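Local coordinates for protein cytochrome c-554 (Nitrosomonas europaea, PDB 1FT5) that carries electrons in ammonia oxidation, accepting them directly from hydroxylamine oxidoreductase through its haem groups, at residues 94-97 and 98-101; 158-161 and 162-166; 144-147 and 148-152. All blocks are in the same frame, centred on the assembly; numbering follows the deposited sequence.

Contact 1: 94-97 and 98-101; sequences PGRN and FRGD. With HEM (protoporphyrin IX containing Fe), chain E.
Arg96 O, Asn97 O and Gly100 N all grip one water oxygen: water 2 gives a hydrogen to Arg96 O at 2.7 Å, gives a second, weakly, to Asn97 O, and accepts from Gly100 N. Water 1 links Pro94 O, to which it donates, with Phe98 N, from which it accepts at 2.9 Å. Between the two bridges the backbone closes directly, Arg99 N donating to Gly95 O over 3.0 Å, so a direct bond back to the carbonyl four residues earlier and two waters serve several of the backbone polar groups leading into helix 99-112. Phe98 holds CG between its backbone N and carbonyl carbon (chi1 74°), which folds the ring back beneath Gly95. There the CA of Gly95 lies over one face, 3.8 Å from the Phe98 ring centroid, in a CH-pi contact. Glycine suits the position, because a beta carbon would run into CBB of the haem, which already lies 3.7 Å from Gly95 CA. On the same side of the ring, toward its rim, Phe98 CE1 lies 3.6 Å from haem CBB; the ring also meets that of His102. Arg96 NH1 and Arg99 NH2 come within 4.4 Å of each other, and both side chains form salt bridges to Glu6, whose carboxylate is likely to offset their charges. A glycine and a phenylalanine packed on a vinyl-derived haem carbon, just ahead of a helix that supplies the axial histidine His102, form part of the wall of a haem pocket in this multihaem cytochrome c.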
loop_
_atom_site.group_PDB
_atom_site.type_symbol
_atom_site.label_atom_id
_atom_site.label_comp_id
_atom_site.label_asym_id
_atom_site.label_seq_id
_atom_site.Cartn_x
_atom_site.Cartn_y
_atom_site.Cartn_z
ATOM N N PRO A 94 0.887 -7.880 -4.544
ATOM C CA PRO A 94 0.270 -7.961 -5.877
ATOM C C PRO A 94 -0.846 -9.004 -5.756
ATOM O O PRO A 94 -0.620 -10.087 -5.219
ATOM C CB PRO A 94 1.446 -8.419 -6.798
ATOM C CG PRO A 94 2.432 -9.082 -5.881
ATOM C CD PRO A 94 2.314 -8.263 -4.530
ATOM N N GLY A 95 -1.975 -8.640 -6.312
ATOM C CA GLY A 95 -3.201 -9.422 -6.126
ATOM C C GLY A 95 -3.767 -10.239 -7.242
ATOM O O GLY A 95 -4.826 -10.862 -7.035
ATOM N N ARG A 96 -3.064 -10.351 -8.365
ATOM C CA ARG A 96 -3.700 -11.121 -9.411
ATOM C C ARG A 96 -4.079 -12.556 -9.031
ATOM O O ARG A 96 -5.119 -13.031 -9.551
ATOM C CB ARG A 96 -2.825 -11.149 -10.671
ATOM C CG ARG A 96 -3.513 -11.957 -11.817
ATOM C CD ARG A 96 -2.975 -11.646 -13.168
ATOM N NE ARG A 96 -3.514 -12.629 -14.133
ATOM C CZ ARG A 96 -4.514 -12.353 -14.965
ATOM N NH1 ARG A 96 -5.077 -11.146 -14.960
ATOM N NH2 ARG A 96 -4.967 -13.296 -15.793
ATOM N N ASN A 97 -3.251 -13.231 -8.240
ATOM C CA ASN A 97 -3.475 -14.620 -7.863
ATOM C C ASN A 97 -4.312 -14.774 -6.606
ATOM O O ASN A 97 -5.101 -15.710 -6.504
ATOM C CB ASN A 97 -2.163 -15.371 -7.691
ATOM C CG ASN A 97 -1.398 -15.511 -9.029
ATOM O OD1 ASN A 97 -1.979 -15.330 -10.092
ATOM N ND2 ASN A 97 -0.114 -15.796 -8.946
ATOM N N PHE A 98 -4.189 -13.859 -5.654
ATOM C CA PHE A 98 -4.972 -14.074 -4.445
ATOM C C PHE A 98 -6.359 -13.515 -4.469
ATOM O O PHE A 98 -7.212 -14.010 -3.701
ATOM C CB PHE A 98 -4.172 -13.637 -3.154
ATOM C CG PHE A 98 -4.028 -12.119 -2.910
ATOM C CD1 PHE A 98 -5.145 -11.312 -2.638
ATOM C CD2 PHE A 98 -2.742 -11.496 -2.857
ATOM C CE1 PHE A 98 -5.058 -9.970 -2.319
ATOM C CE2 PHE A 98 -2.648 -10.115 -2.527
ATOM C CZ PHE A 98 -3.778 -9.362 -2.261
ATOM N N ARG A 99 -6.645 -12.547 -5.332
ATOM C CA ARG A 99 -7.940 -11.900 -5.336
ATOM C C ARG A 99 -9.072 -12.872 -5.641
ATOM O O ARG A 99 -10.156 -12.729 -5.082
ATOM C CB ARG A 99 -7.967 -10.742 -6.304
ATOM C CG ARG A 99 -7.931 -11.133 -7.747
ATOM C CD ARG A 99 -8.608 -10.038 -8.552
ATOM N NE ARG A 99 -8.189 -10.069 -9.942
ATOM C CZ ARG A 99 -8.827 -10.756 -10.878
ATOM N NH1 ARG A 99 -9.915 -11.459 -10.540
ATOM N NH2 ARG A 99 -8.363 -10.780 -12.122
ATOM N N GLY A 100 -8.791 -13.855 -6.497
ATOM C CA GLY A 100 -9.817 -14.854 -6.836
ATOM C C GLY A 100 -10.118 -15.743 -5.640
ATOM O O GLY A 100 -11.277 -16.253 -5.544
ATOM N N ASP A 101 -9.127 -15.999 -4.767
ATOM C CA ASP A 101 -9.304 -16.785 -3.533
ATOM C C ASP A 101 -10.187 -15.951 -2.553
ATOM O O ASP A 101 -10.956 -16.529 -1.763
ATOM C CB ASP A 101 -7.981 -17.087 -2.815
ATOM C CG ASP A 101 -7.272 -18.329 -3.325
ATOM O OD1 ASP A 101 -7.185 -18.472 -4.536
ATOM O OD2 ASP A 101 -6.790 -19.152 -2.493
HETATM C CHA HEM E . -10.427 -10.241 3.130
HETATM C CHB HEM E . -7.400 -7.304 0.761
HETATM C CHC HEM E . -9.800 -8.251 -3.370
HETATM C CHD HEM E . -13.369 -10.341 -0.727
HETATM C C1A HEM E . -9.361 -9.401 2.832
HETATM C C2A HEM E . -8.338 -9.005 3.787
HETATM C C3A HEM E . -7.527 -8.116 3.113
HETATM C C4A HEM E . -8.018 -8.040 1.783
HETATM C CMA HEM E . -6.285 -7.365 3.631
HETATM C CAA HEM E . -8.209 -9.484 5.203
HETATM C CBA HEM E . -7.458 -10.818 5.271
HETATM C CGA HEM E . -7.114 -11.264 6.672
HETATM O O1A HEM E . -8.091 -11.726 7.393
HETATM O O2A HEM E . -5.928 -11.214 7.105
HETATM C C1B HEM E . -7.821 -7.318 -0.559
HETATM C C2B HEM E . -7.086 -6.722 -1.613
HETATM C C3B HEM E . -7.683 -7.066 -2.806
HETATM C C4B HEM E . -8.842 -7.853 -2.454
HETATM C CMB HEM E . -5.814 -5.846 -1.449
HETATM C CAB HEM E . -7.255 -6.686 -4.256
HETATM C CBB HEM E . -6.020 -7.449 -4.769
HETATM C C1C HEM E . -10.997 -8.841 -2.983
HETATM C C2C HEM E . -12.098 -9.085 -3.918
HETATM C C3C HEM E . -13.114 -9.576 -3.139
HETATM C C4C HEM E . -12.648 -9.723 -1.809
HETATM C CMC HEM E . -12.119 -8.785 -5.436
HETATM C CAC HEM E . -14.563 -9.843 -3.589
HETATM C CBC HEM E . -14.879 -10.855 -4.664
HETATM C C1D HEM E . -12.815 -10.549 0.536
HETATM C C2D HEM E . -13.454 -11.265 1.579
HETATM C C3D HEM E . -12.623 -11.272 2.632
HETATM C C4D HEM E . -11.447 -10.547 2.245
HETATM C CMD HEM E . -14.880 -11.917 1.455
HETATM C CAD HEM E . -12.988 -11.784 3.991
HETATM C CBD HEM E . -13.724 -10.784 4.847
HETATM C CGD HEM E . -14.100 -11.181 6.277
HETATM O O1D HEM E . -15.093 -10.565 6.727
HETATM O O2D HEM E . -13.408 -11.986 6.894
HETATM N NA HEM E . -9.160 -8.802 1.600
HETATM N NB HEM E . -8.921 -8.024 -1.060
HETATM N NC HEM E . -11.333 -9.228 -1.683
HETATM N ND HEM E . -11.560 -10.139 0.972
HETATM FE FE HEM E . -10.255 -9.078 -0.037
HETATM O O HOH W 1 -1.654 -12.444 -5.889
HETATM O O HOH W 2 -7.174 -14.546 -8.746
#

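Contact 2: 158-161 and 162-166; sequences PEVD and AKYTF. With HEM (protoporphyrin IX containing Fe), chain F.
Lys163 runs the aliphatic part of its side chain past the carboxylate of Asp161, its CD lying 3.4 Å from Asp161 OD1. The carboxylate is there because Asp161 turns CG anti to its own N (chi1 -166°), which carries OD1 forward beside the next peptides. Asp161 OD1 then accepts from Lys163 N at 2.9 Å through its anti lone pair, with the N-H pointing almost straight at it (169°). This closes an Asx turn, a place to which aspartate is well matched. The other oxygen, OD2, forms a salt bridge with Lys45, so the ammonium of Lys163, not in contact with it, is at most a distant second charge. Asp161 O takes the hydrogen of Tyr164 N at 3.0 Å, the donor standing above the carbonyl plane. One residue further on, Ala162 O receives both the N and the OG1 of Thr165, which reach it from the same face; the bond from Thr165 OG1 to Ala162 O is 2.8 Å. The threonine also has Pro158 across it at about a right angle. The two backbone bonds, Tyr164 N to Asp161 O and Thr165 N to Ala162 O, wind 162-164 into a short 3-10 turn and fix the root of the Tyr164 ring. Lys163 CG covers one face of that ring over its centre, Asp161 CB approaches Tyr164 CE1 to 3.7 Å, and Val160 CG1 touches the edge. Phe156 meets the ring edge-to-face. Held in this way, Tyr164 OH donates to the haem propionate oxygen O2A at 2.6 Å, O2A lying in the plane of the ring. The tyrosine hydrogen bond probably helps to stabilise negative charge on the propionate and to fix its rotation; Lys39 is a further hydrogen-bonding partner of this haem.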
loop_
_atom_site.group_PDB
_atom_site.type_symbol
_atom_site.label_atom_id
_atom_site.label_comp_id
_atom_site.label_asym_id
_atom_site.label_seq_id
_atom_site.Cartn_x
_atom_site.Cartn_y
_atom_site.Cartn_z
ATOM N N PRO A 158 15.456 11.839 7.049
ATOM C CA PRO A 158 15.623 12.505 8.371
ATOM C C PRO A 158 16.579 13.672 8.303
ATOM O O PRO A 158 16.432 14.632 9.072
ATOM C CB PRO A 158 16.096 11.373 9.293
ATOM C CG PRO A 158 15.442 10.164 8.681
ATOM C CD PRO A 158 15.592 10.388 7.164
ATOM N N GLU A 159 17.577 13.619 7.409
ATOM C CA GLU A 159 18.467 14.808 7.244
ATOM C C GLU A 159 17.699 16.044 6.826
ATOM O O GLU A 159 17.973 17.171 7.275
ATOM C CB GLU A 159 19.504 14.608 6.142
ATOM C CG GLU A 159 20.602 13.745 6.564
ATOM C CD GLU A 159 21.647 13.560 5.490
ATOM O OE1 GLU A 159 21.430 13.932 4.287
ATOM O OE2 GLU A 159 22.717 13.014 5.840
ATOM N N VAL A 160 16.771 15.887 5.879
ATOM C CA VAL A 160 15.981 17.003 5.404
ATOM C C VAL A 160 15.097 17.537 6.535
ATOM O O VAL A 160 15.045 18.767 6.781
ATOM C CB VAL A 160 15.095 16.570 4.199
ATOM C CG1 VAL A 160 14.201 17.745 3.791
ATOM C CG2 VAL A 160 16.035 16.113 3.028
ATOM N N ASP A 161 14.412 16.615 7.231
ATOM C CA ASP A 161 13.539 16.980 8.319
ATOM C C ASP A 161 13.241 15.737 9.160
ATOM O O ASP A 161 12.943 14.670 8.634
ATOM C CB ASP A 161 12.224 17.541 7.767
ATOM C CG ASP A 161 11.392 18.246 8.814
ATOM O OD1 ASP A 161 11.052 17.639 9.825
ATOM O OD2 ASP A 161 11.084 19.458 8.630
ATOM N N ALA A 162 13.270 15.895 10.470
ATOM C CA ALA A 162 13.034 14.771 11.380
ATOM C C ALA A 162 11.641 14.166 11.234
ATOM O O ALA A 162 11.420 13.040 11.658
ATOM C CB ALA A 162 13.268 15.242 12.849
ATOM N N LYS A 163 10.735 14.914 10.635
ATOM C CA LYS A 163 9.397 14.397 10.416
ATOM C C LYS A 163 9.380 13.255 9.425
ATOM O O LYS A 163 8.414 12.501 9.407
ATOM C CB LYS A 163 8.420 15.486 9.984
ATOM C CG LYS A 163 8.454 15.808 8.533
ATOM C CD LYS A 163 8.016 17.227 8.376
ATOM C CE LYS A 163 7.262 17.424 7.132
ATOM N NZ LYS A 163 6.712 18.826 7.130
ATOM N N TYR A 164 10.469 13.048 8.690
ATOM C CA TYR A 164 10.535 11.915 7.729
ATOM C C TYR A 164 11.142 10.638 8.376
ATOM O O TYR A 164 11.414 9.644 7.668
ATOM C CB TYR A 164 11.332 12.327 6.482
ATOM C CG TYR A 164 10.729 13.475 5.746
ATOM C CD1 TYR A 164 11.475 14.620 5.497
ATOM C CD2 TYR A 164 9.406 13.465 5.317
ATOM C CE1 TYR A 164 10.913 15.700 4.859
ATOM C CE2 TYR A 164 8.833 14.528 4.683
ATOM C CZ TYR A 164 9.569 15.665 4.440
ATOM O OH TYR A 164 8.970 16.739 3.852
ATOM N N THR A 165 11.411 10.665 9.696
ATOM C CA THR A 165 11.895 9.490 10.377
ATOM C C THR A 165 10.711 8.478 10.367
ATOM O O THR A 165 9.547 8.842 10.682
ATOM C CB THR A 165 12.245 9.824 11.826
ATOM O OG1 THR A 165 13.178 10.921 11.812
ATOM C CG2 THR A 165 12.842 8.608 12.524
ATOM N N PHE A 166 11.054 7.235 10.075
ATOM C CA PHE A 166 10.058 6.196 9.905
ATOM C C PHE A 166 10.258 5.047 10.827
ATOM O O PHE A 166 11.298 4.399 10.793
ATOM C CB PHE A 166 10.079 5.662 8.459
ATOM C CG PHE A 166 9.020 4.598 8.198
ATOM C CD1 PHE A 166 7.718 4.991 7.891
ATOM C CD2 PHE A 166 9.348 3.250 8.254
ATOM C CE1 PHE A 166 6.730 4.029 7.624
ATOM C CE2 PHE A 166 8.331 2.265 7.982
ATOM C CZ PHE A 166 7.042 2.700 7.666
HETATM C CHA HEM F . 6.940 12.095 -0.037
HETATM C CHB HEM F . 8.248 14.178 -4.209
HETATM C CHC HEM F . 11.058 10.294 -5.229
HETATM C CHD HEM F . 9.363 8.089 -1.197
HETATM C C1A HEM F . 7.020 13.019 -1.114
HETATM C C2A HEM F . 6.479 14.329 -1.090
HETATM C C3A HEM F . 6.829 14.923 -2.295
HETATM C C4A HEM F . 7.599 13.916 -2.992
HETATM C CMA HEM F . 6.552 16.355 -2.796
HETATM C CAA HEM F . 5.711 14.923 0.054
HETATM C CBA HEM F . 6.627 15.484 1.141
HETATM C CGA HEM F . 5.851 16.254 2.204
HETATM O O1A HEM F . 4.624 16.453 2.057
HETATM O O2A HEM F . 6.474 16.618 3.217
HETATM C C1B HEM F . 9.135 13.285 -4.846
HETATM C C2B HEM F . 9.923 13.603 -6.021
HETATM C C3B HEM F . 10.735 12.559 -6.255
HETATM C C4B HEM F . 10.443 11.548 -5.271
HETATM C CMB HEM F . 9.799 14.847 -6.866
HETATM C CAB HEM F . 11.781 12.378 -7.366
HETATM C CBB HEM F . 12.827 13.518 -7.382
HETATM C C1C HEM F . 10.777 9.313 -4.235
HETATM C C2C HEM F . 11.375 7.997 -4.210
HETATM C C3C HEM F . 10.867 7.352 -3.091
HETATM C C4C HEM F . 9.995 8.320 -2.453
HETATM C CMC HEM F . 12.334 7.412 -5.238
HETATM C CAC HEM F . 11.066 5.945 -2.611
HETATM C CBC HEM F . 12.453 5.304 -2.699
HETATM C C1D HEM F . 8.572 9.010 -0.522
HETATM C C2D HEM F . 8.064 8.798 0.788
HETATM C C3D HEM F . 7.396 9.951 1.137
HETATM C C4D HEM F . 7.494 10.837 0.009
HETATM C CMD HEM F . 8.273 7.523 1.612
HETATM C CAD HEM F . 6.713 10.208 2.467
HETATM C CBD HEM F . 7.573 10.959 3.502
HETATM C CGD HEM F . 6.832 11.144 4.811
HETATM O O1D HEM F . 5.936 11.987 4.853
HETATM O O2D HEM F . 7.160 10.482 5.756
HETATM N NA HEM F . 7.677 12.720 -2.318
HETATM N NB HEM F . 9.452 12.016 -4.372
HETATM N NC HEM F . 9.873 9.479 -3.190
HETATM N ND HEM F . 8.223 10.222 -1.018
HETATM FE FE HEM F . 8.575 10.977 -2.868
#

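Contact 3: 144-147 and 148-152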
loop_
_atom_site.group_PDB
_atom_site.type_symbol
_atom_site.label_atom_id
_atom_site.label_comp_id
_atom_site.label_asym_id
_atom_site.label_seq_id
_atom_site.Cartn_x
_atom_site.Cartn_y
_atom_site.Cartn_z
ATOM N N SER A 144 20.715 4.222 5.058
ATOM C CA SER A 144 19.588 3.897 5.899
ATOM C C SER A 144 19.777 2.607 6.717
ATOM O O SER A 144 20.550 1.750 6.342
ATOM C CB SER A 144 18.362 3.682 4.964
ATOM O OG SER A 144 17.320 3.072 5.672
ATOM N N PRO A 145 19.069 2.505 7.841
ATOM C CA PRO A 145 19.126 1.313 8.697
ATOM C C PRO A 145 18.604 0.079 7.941
ATOM O O PRO A 145 18.942 -1.055 8.302
ATOM C CB PRO A 145 18.214 1.652 9.863
ATOM C CG PRO A 145 17.423 2.837 9.444
ATOM C CD PRO A 145 18.285 3.576 8.467
ATOM N N TRP A 146 17.785 0.305 6.920
ATOM C CA TRP A 146 17.229 -0.764 6.115
ATOM C C TRP A 146 18.252 -1.191 5.073
ATOM O O TRP A 146 18.652 -0.397 4.195
ATOM C CB TRP A 146 15.940 -0.273 5.450
ATOM C CG TRP A 146 15.222 -1.342 4.632
ATOM C CD1 TRP A 146 14.704 -2.497 5.113
ATOM C CD2 TRP A 146 14.995 -1.350 3.218
ATOM N NE1 TRP A 146 14.168 -3.238 4.089
ATOM C CE2 TRP A 146 14.335 -2.561 2.911
ATOM C CE3 TRP A 146 15.279 -0.454 2.164
ATOM C CZ2 TRP A 146 13.962 -2.904 1.601
ATOM C CZ3 TRP A 146 14.905 -0.800 0.856
ATOM C CH2 TRP A 146 14.256 -2.018 0.592
ATOM N N LYS A 147 18.650 -2.460 5.123
ATOM C CA LYS A 147 19.703 -2.870 4.211
ATOM C C LYS A 147 19.356 -3.157 2.776
ATOM O O LYS A 147 20.241 -3.482 1.968
ATOM C CB LYS A 147 20.485 -4.002 4.860
ATOM C CG LYS A 147 21.351 -3.466 6.021
ATOM C CD LYS A 147 21.961 -2.056 5.690
ATOM C CE LYS A 147 23.266 -1.804 6.428
ATOM N NZ LYS A 147 24.448 -1.584 5.534
ATOM N N GLY A 148 18.081 -2.989 2.414
ATOM C CA GLY A 148 17.734 -3.188 1.012
ATOM C C GLY A 148 17.862 -1.896 0.208
ATOM O O GLY A 148 17.606 -1.874 -0.995
ATOM N N ALA A 149 18.363 -0.831 0.831
ATOM C CA ALA A 149 18.380 0.462 0.113
ATOM C C ALA A 149 19.213 0.533 -1.132
ATOM O O ALA A 149 20.361 0.073 -1.130
ATOM C CB ALA A 149 18.799 1.589 1.082
ATOM N N LYS A 150 18.643 1.097 -2.195
ATOM C CA LYS A 150 19.331 1.277 -3.461
ATOM C C LYS A 150 18.595 2.338 -4.245
ATOM O O LYS A 150 17.371 2.493 -4.117
ATOM C CB LYS A 150 19.390 -0.025 -4.267
ATOM C CG LYS A 150 18.182 -0.263 -5.124
ATOM C CD LYS A 150 17.040 -0.853 -4.291
ATOM C CE LYS A 150 15.969 0.163 -3.891
ATOM N NZ LYS A 150 14.993 -0.456 -2.972
ATOM N N ALA A 151 19.346 3.077 -5.055
ATOM C CA ALA A 151 18.788 4.159 -5.838
ATOM C C ALA A 151 17.740 3.696 -6.814
ATOM O O ALA A 151 17.758 2.540 -7.265
ATOM C CB ALA A 151 19.910 4.895 -6.601
ATOM N N PRO A 152 16.794 4.603 -7.166
ATOM C CA PRO A 152 16.659 5.997 -6.701
ATOM C C PRO A 152 16.161 6.075 -5.267
ATOM O O PRO A 152 15.321 5.301 -4.828
ATOM C CB PRO A 152 15.678 6.649 -7.682
ATOM C CG PRO A 152 14.926 5.509 -8.280
ATOM C CD PRO A 152 15.742 4.219 -8.147
#
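Gly148 lies flat on the indole of Trp146, and this is where the contact is tight: its CA stands 3.6 Å from the centroid of the six-membered ring, only 6° off the ring normal, in a CH-pi contact. Gly148 C comes as close as 3.2 Å to Trp146 CZ3. Glycine is apt, because a beta carbon at this position would collide with CZ2. Trp146 reaches under the turn by setting CG anti to its backbone N (chi1 -177°), and its NE1 is anchored by a hydrogen bond to Glu132. With an alanine here in place of Trp146, Gly148 would probably lose the aromatic surface it rests on and Glu132 its indole N-H partner. The turn is closed only weakly, Ala149 N donating to Trp146 O at 3.4 Å; the solvent side is looser still, with Lys147 and Lys150 exposed. Lys150 doubles back so that its NZ sits at the indole edge, 3.8 Å from Trp146 CZ3 and in the ring plane rather than over a face. Ahead of the turn, Ser144 OG accepts from Trp146 N at 3.1 Å and is also hydrogen-bonded to Leu139 O. The segment is thus an ST turn running into a type I beta turn, Trp146 to Ala149, whose tryptophan folds back under the glycine and packs against helix 131-138.

Overall arrangement
From the N terminus the three contacts come in series: contact 1, then contact 3, then contact 2. Each is a local closure within one unbroken run of chain, so none nests in or crosses another. Contact 1 joins the loop after helix 88-92 to helix 99-112. Contacts 3 and 2 are successive bends in the long irregular connection from helix 131-138 to helix 168-171. These two lie on the same side of the chain's centre, their centres about 15 Å apart and their nearest atoms about 6 Å. Contact 1 lies across the centre from contact 2, about 35 Å between centres, and the two meet different haems.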